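PDB 1IQQ: ribonuclease S-3 from Pyrus pyrifolia, which cleaves RNA as a T2-family ribonuclease of the pear pistil and takes part in rejecting self pollen in gametophytic self-incompatibility. Local coordinates for residues T20-G34 and L64-K76. Numbering follows the deposited sequence.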
loop_
_atom_site.group_PDB
_atom_site.type_symbol
_atom_site.label_atom_id
_atom_site.label_comp_id
_atom_site.label_asym_id
_atom_site.label_seq_id
_atom_site.Cartn_x
_atom_site.Cartn_y
_atom_site.Cartn_z
ATOM N N THR A 20 18.922 -1.185 -4.216
ATOM C CA THR A 20 18.428 -0.402 -5.356
ATOM C C THR A 20 18.205 1.021 -4.884
ATOM O O THR A 20 17.462 1.331 -3.969
ATOM C CB THR A 20 17.161 -0.970 -6.007
ATOM O OG1 THR A 20 17.441 -2.288 -6.523
ATOM C CG2 THR A 20 16.720 -0.079 -7.148
ATOM N N LEU A 21 18.952 1.875 -5.521
ATOM C CA LEU A 21 18.903 3.265 -5.199
ATOM C C LEU A 21 17.596 3.913 -5.727
ATOM O O LEU A 21 17.131 3.506 -6.775
ATOM C CB LEU A 21 20.091 3.870 -5.927
ATOM C CG LEU A 21 20.325 5.344 -5.800
ATOM C CD1 LEU A 21 21.148 5.560 -4.589
ATOM C CD2 LEU A 21 21.063 5.898 -7.012
ATOM N N CYS A 22 16.998 4.857 -4.999
ATOM C CA CYS A 22 15.890 5.681 -5.536
ATOM C C CYS A 22 16.606 6.800 -6.279
ATOM O O CYS A 22 17.320 7.573 -5.654
ATOM C CB CYS A 22 15.070 6.310 -4.410
ATOM S SG CYS A 22 14.027 4.992 -3.697
ATOM N N LYS A 23 16.401 6.912 -7.593
ATOM C CA LYS A 23 17.090 7.941 -8.369
ATOM C C LYS A 23 16.408 9.298 -8.120
ATOM O O LYS A 23 16.987 10.382 -8.340
ATOM C CB LYS A 23 17.052 7.587 -9.876
ATOM C CG LYS A 23 17.771 6.335 -10.348
ATOM C CD LYS A 23 17.533 6.210 -11.854
ATOM C CE LYS A 23 18.328 5.101 -12.495
ATOM N NZ LYS A 23 19.781 5.286 -12.303
ATOM N N ASP A 24 15.137 9.258 -7.682
ATOM C CA ASP A 24 14.395 10.480 -7.420
ATOM C C ASP A 24 14.318 10.648 -5.863
ATOM O O ASP A 24 14.204 9.648 -5.131
ATOM C CB ASP A 24 12.947 10.363 -7.974
ATOM C CG ASP A 24 12.897 9.959 -9.451
ATOM O OD1 ASP A 24 13.676 10.509 -10.255
ATOM O OD2 ASP A 24 12.085 9.071 -9.806
ATOM N N PRO A 25 14.385 11.882 -5.354
ATOM C CA PRO A 25 14.332 12.086 -3.896
ATOM C C PRO A 25 12.945 11.736 -3.342
ATOM O O PRO A 25 11.949 12.229 -3.847
ATOM C CB PRO A 25 14.699 13.541 -3.743
ATOM C CG PRO A 25 14.119 14.164 -5.048
ATOM C CD PRO A 25 14.364 13.146 -6.113
ATOM N N PRO A 26 12.878 10.878 -2.317
ATOM C CA PRO A 26 11.564 10.524 -1.777
ATOM C C PRO A 26 10.955 11.600 -0.939
ATOM O O PRO A 26 11.647 12.412 -0.324
ATOM C CB PRO A 26 11.863 9.255 -0.957
ATOM C CG PRO A 26 13.287 9.565 -0.431
ATOM C CD PRO A 26 13.938 10.039 -1.746
ATOM N N ASP A 27 9.638 11.551 -0.842
ATOM C CA ASP A 27 8.907 12.436 0.022
ATOM C C ASP A 27 8.644 11.683 1.342
ATOM O O ASP A 27 8.684 10.440 1.384
ATOM C CB ASP A 27 7.522 12.782 -0.551
ATOM C CG ASP A 27 7.622 13.677 -1.774
ATOM O OD1 ASP A 27 6.791 13.530 -2.696
ATOM O OD2 ASP A 27 8.523 14.543 -1.821
ATOM N N LYS A 28 8.334 12.450 2.378
ATOM C CA LYS A 28 7.989 11.792 3.667
ATOM C C LYS A 28 6.468 11.541 3.664
ATOM O O LYS A 28 5.690 12.043 4.502
ATOM C CB LYS A 28 8.401 12.722 4.821
ATOM C CG LYS A 28 9.951 12.783 4.965
ATOM C CD LYS A 28 10.427 13.549 6.218
ATOM C CE LYS A 28 11.950 13.675 6.204
ATOM N NZ LYS A 28 12.443 14.600 7.285
ATOM N N LEU A 29 6.068 10.689 2.717
ATOM C CA LEU A 29 4.676 10.396 2.466
ATOM C C LEU A 29 4.456 8.912 2.172
ATOM O O LEU A 29 5.333 8.235 1.635
ATOM C CB LEU A 29 4.165 11.148 1.211
ATOM C CG LEU A 29 4.028 12.664 1.439
ATOM C CD1 LEU A 29 3.762 13.367 0.108
ATOM C CD2 LEU A 29 2.908 12.967 2.376
ATOM N N PHE A 30 3.245 8.464 2.527
ATOM C CA PHE A 30 2.786 7.111 2.124
ATOM C C PHE A 30 2.062 7.260 0.779
ATOM O O PHE A 30 1.130 8.050 0.708
ATOM C CB PHE A 30 1.772 6.571 3.170
ATOM C CG PHE A 30 2.416 5.840 4.352
ATOM C CD1 PHE A 30 2.792 6.493 5.530
ATOM C CD2 PHE A 30 2.601 4.474 4.271
ATOM C CE1 PHE A 30 3.330 5.777 6.615
ATOM C CE2 PHE A 30 3.129 3.745 5.322
ATOM C CZ PHE A 30 3.487 4.400 6.486
ATOM N N THR A 31 2.532 6.534 -0.211
ATOM C CA THR A 31 1.831 6.461 -1.487
ATOM C C THR A 31 1.545 4.996 -1.772
ATOM O O THR A 31 1.952 4.058 -1.038
ATOM C CB THR A 31 2.618 7.121 -2.641
ATOM O OG1 THR A 31 3.974 6.677 -2.684
ATOM C CG2 THR A 31 2.593 8.671 -2.404
ATOM N N VAL A 32 0.810 4.707 -2.854
ATOM C CA VAL A 32 0.423 3.361 -3.094
ATOM C C VAL A 32 1.501 2.377 -3.542
ATOM O O VAL A 32 2.402 2.736 -4.332
ATOM C CB VAL A 32 -0.739 3.376 -4.173
ATOM C CG1 VAL A 32 -1.121 1.895 -4.590
ATOM C CG2 VAL A 32 -1.977 4.154 -3.642
ATOM N N HIS A 33 1.496 1.168 -2.940
ATOM C CA HIS A 33 2.370 0.078 -3.390
ATOM C C HIS A 33 1.576 -0.988 -4.127
ATOM O O HIS A 33 2.098 -1.650 -5.025
ATOM C CB HIS A 33 3.079 -0.574 -2.210
ATOM C CG HIS A 33 3.915 -1.767 -2.555
ATOM N ND1 HIS A 33 5.199 -1.668 -3.057
ATOM C CD2 HIS A 33 3.646 -3.089 -2.472
ATOM C CE1 HIS A 33 5.687 -2.879 -3.269
ATOM N NE2 HIS A 33 4.765 -3.762 -2.921
ATOM N N GLY A 34 0.328 -1.228 -3.749
ATOM C CA GLY A 34 -0.445 -2.188 -4.494
ATOM C C GLY A 34 -1.892 -2.235 -4.076
ATOM O O GLY A 34 -2.276 -1.815 -2.962
ATOM N N LEU A 64 -1.696 9.266 -11.053
ATOM C CA LEU A 64 -0.882 8.156 -10.562
ATOM C C LEU A 64 0.574 8.593 -10.309
ATOM O O LEU A 64 1.234 8.023 -9.463
ATOM C CB LEU A 64 -0.869 7.005 -11.568
ATOM C CG LEU A 64 -2.261 6.392 -11.769
ATOM C CD1 LEU A 64 -2.197 5.300 -12.861
ATOM C CD2 LEU A 64 -2.781 5.690 -10.494
ATOM N N GLU A 65 1.094 9.612 -11.038
ATOM C CA GLU A 65 2.445 10.100 -10.757
ATOM C C GLU A 65 2.553 10.587 -9.311
ATOM O O GLU A 65 3.630 10.537 -8.736
ATOM C CB GLU A 65 2.798 11.275 -11.727
ATOM C CG GLU A 65 3.160 10.826 -13.101
ATOM C CD GLU A 65 3.331 11.993 -14.074
ATOM O OE1 GLU A 65 3.804 11.706 -15.190
ATOM O OE2 GLU A 65 2.971 13.158 -13.737
ATOM N N ILE A 66 1.435 11.094 -8.797
ATOM C CA ILE A 66 1.357 11.616 -7.436
ATOM C C ILE A 66 0.953 10.579 -6.402
ATOM O O ILE A 66 1.549 10.561 -5.316
ATOM C CB ILE A 66 0.369 12.828 -7.370
ATOM C CG1 ILE A 66 0.925 13.953 -8.245
ATOM C CG2 ILE A 66 0.126 13.325 -5.881
ATOM C CD1 ILE A 66 -0.146 15.038 -8.530
ATOM N N ILE A 67 0.033 9.682 -6.761
ATOM C CA ILE A 67 -0.555 8.760 -5.761
ATOM C C ILE A 67 0.109 7.415 -5.843
ATOM O O ILE A 67 0.141 6.680 -4.814
ATOM C CB ILE A 67 -2.093 8.613 -6.048
ATOM C CG1 ILE A 67 -2.791 9.917 -5.646
ATOM C CG2 ILE A 67 -2.713 7.422 -5.257
ATOM C CD1 ILE A 67 -4.192 9.978 -6.215
ATOM N N TRP A 68 0.668 7.061 -6.972
ATOM C CA TRP A 68 1.270 5.733 -7.154
ATOM C C TRP A 68 2.568 5.793 -7.965
ATOM O O TRP A 68 2.746 5.094 -8.942
ATOM C CB TRP A 68 0.292 4.768 -7.857
ATOM C CG TRP A 68 0.619 3.288 -7.710
ATOM C CD1 TRP A 68 1.810 2.727 -7.334
ATOM C CD2 TRP A 68 -0.300 2.205 -7.909
ATOM N NE1 TRP A 68 1.672 1.316 -7.272
ATOM C CE2 TRP A 68 0.386 0.998 -7.626
ATOM C CE3 TRP A 68 -1.653 2.151 -8.300
ATOM C CZ2 TRP A 68 -0.241 -0.249 -7.721
ATOM C CZ3 TRP A 68 -2.302 0.910 -8.398
ATOM C CH2 TRP A 68 -1.585 -0.282 -8.098
ATOM N N PRO A 69 3.518 6.648 -7.526
ATOM C CA PRO A 69 4.791 6.691 -8.291
ATOM C C PRO A 69 5.645 5.438 -8.124
ATOM O O PRO A 69 5.559 4.732 -7.135
ATOM C CB PRO A 69 5.532 7.877 -7.644
ATOM C CG PRO A 69 4.980 7.847 -6.170
ATOM C CD PRO A 69 3.509 7.628 -6.416
ATOM N N ASN A 70 6.498 5.152 -9.115
ATOM C CA ASN A 70 7.568 4.154 -8.992
ATOM C C ASN A 70 8.632 5.039 -8.317
ATOM O O ASN A 70 9.234 5.928 -8.944
ATOM C CB ASN A 70 8.078 3.754 -10.407
ATOM C CG ASN A 70 9.266 2.867 -10.353
ATOM O OD1 ASN A 70 9.967 2.816 -9.350
ATOM N ND2 ASN A 70 9.557 2.207 -11.466
ATOM N N VAL A 71 8.814 4.845 -7.015
ATOM C CA VAL A 71 9.727 5.657 -6.246
ATOM C C VAL A 71 11.194 5.499 -6.617
ATOM O O VAL A 71 11.991 6.396 -6.304
ATOM C CB VAL A 71 9.554 5.366 -4.718
ATOM C CG1 VAL A 71 8.145 5.726 -4.312
ATOM C CG2 VAL A 71 9.844 3.933 -4.412
ATOM N N PHE A 72 11.550 4.403 -7.257
ATOM C CA PHE A 72 12.957 4.172 -7.632
ATOM C C PHE A 72 13.337 4.954 -8.891
ATOM O O PHE A 72 14.503 5.429 -8.998
ATOM C CB PHE A 72 13.194 2.671 -7.868
ATOM C CG PHE A 72 12.982 1.861 -6.617
ATOM C CD1 PHE A 72 14.027 1.727 -5.700
ATOM C CD2 PHE A 72 11.761 1.312 -6.328
ATOM C CE1 PHE A 72 13.856 1.062 -4.496
ATOM C CE2 PHE A 72 11.555 0.626 -5.095
ATOM C CZ PHE A 72 12.615 0.512 -4.189
ATOM N N ASP A 73 12.398 5.134 -9.819
ATOM C CA ASP A 73 12.711 5.835 -11.092
ATOM C C ASP A 73 11.384 6.149 -11.771
ATOM O O ASP A 73 10.754 5.233 -12.368
ATOM C CB ASP A 73 13.578 4.932 -11.960
ATOM C CG ASP A 73 14.051 5.606 -13.256
ATOM O OD1 ASP A 73 13.611 6.720 -13.561
ATOM O OD2 ASP A 73 14.860 4.962 -13.941
ATOM N N ARG A 74 10.985 7.406 -11.660
ATOM C CA ARG A 74 9.720 7.838 -12.242
ATOM C C ARG A 74 9.660 7.686 -13.777
ATOM O O ARG A 74 8.570 7.658 -14.363
ATOM C CB ARG A 74 9.408 9.269 -11.844
ATOM C CG ARG A 74 10.302 10.335 -12.487
ATOM C CD ARG A 74 9.806 11.724 -12.106
ATOM N NE ARG A 74 8.351 11.751 -12.226
ATOM C CZ ARG A 74 7.533 12.591 -11.586
ATOM N NH1 ARG A 74 8.010 13.529 -10.749
ATOM N NH2 ARG A 74 6.221 12.467 -11.759
ATOM N N THR A 75 10.813 7.602 -14.435
ATOM C CA THR A 75 10.795 7.374 -15.879
ATOM C C THR A 75 10.304 5.970 -16.234
ATOM O O THR A 75 10.010 5.718 -17.416
ATOM C CB THR A 75 12.219 7.547 -16.556
ATOM O OG1 THR A 75 13.142 6.577 -16.103
ATOM C CG2 THR A 75 12.739 8.898 -16.300
ATOM N N LYS A 76 10.220 5.044 -15.255
ATOM C CA LYS A 76 9.760 3.672 -15.482
ATOM C C LYS A 76 8.289 3.519 -15.031
ATOM O O LYS A 76 7.798 2.385 -14.963
ATOM C CB LYS A 76 10.623 2.644 -14.702
ATOM C CG LYS A 76 12.157 2.646 -15.002
ATOM C CD LYS A 76 12.799 1.447 -14.184
ATOM C CE LYS A 76 14.320 1.267 -14.349
ATOM N NZ LYS A 76 14.770 1.193 -15.805
HETATM O O HOH W 1 11.795 8.496 -4.552
HETATM O O HOH W 2 9.943 8.540 -8.398
HETATM O O HOH W 3 14.121 9.631 -12.754
HETATM O O HOH W 4 4.148 4.797 -4.625
HETATM O O HOH W 5 3.880 -0.803 -6.749
#
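Val32 sets CG1 over one face of the Trp68 indole, a CH-pi contact 3.5 Å from the centroid of the six-membered ring. Its chi1 of 175° carries CG1 over the ring while CG2 turns to Ile67 CG2; two methyls branching at CB suit this place. Ile67 O, at the helix end, accepts an almost straight bond from Val32 N (2.9 Å). Tryptophan offers a broad face to the methyl and an N-H to a water in the plane of the indole edge, which donates to His33 O of the catalytic proton donor. An alanine in place of Trp68 would probably leave Val32 CG1 without its aromatic floor and that water without its N-H donor.

Farther along, Cys22 SG, disulfide-bonded to Cys15, approaches the Phe72 ring obliquely, while Leu21 O lies at the ring edge. Lys23 N donates to Phe72 O (2.8 Å). Asp24, a short acid suited to capturing a backbone N-H, takes Arg74 N on OD2 at 2.7 Å; one water bridges OD2 to Asn70 O, another OD1 to Asp73 OD1.

Asn70 and Val71, like His33, probably bind RNA. Strand 30-38 thus meets the end of helix 58-67, and loop meets loop beside helix 11-14; Phe80, Trp81 and Phe103 of helices 77-89 and 99-112 surround Trp68.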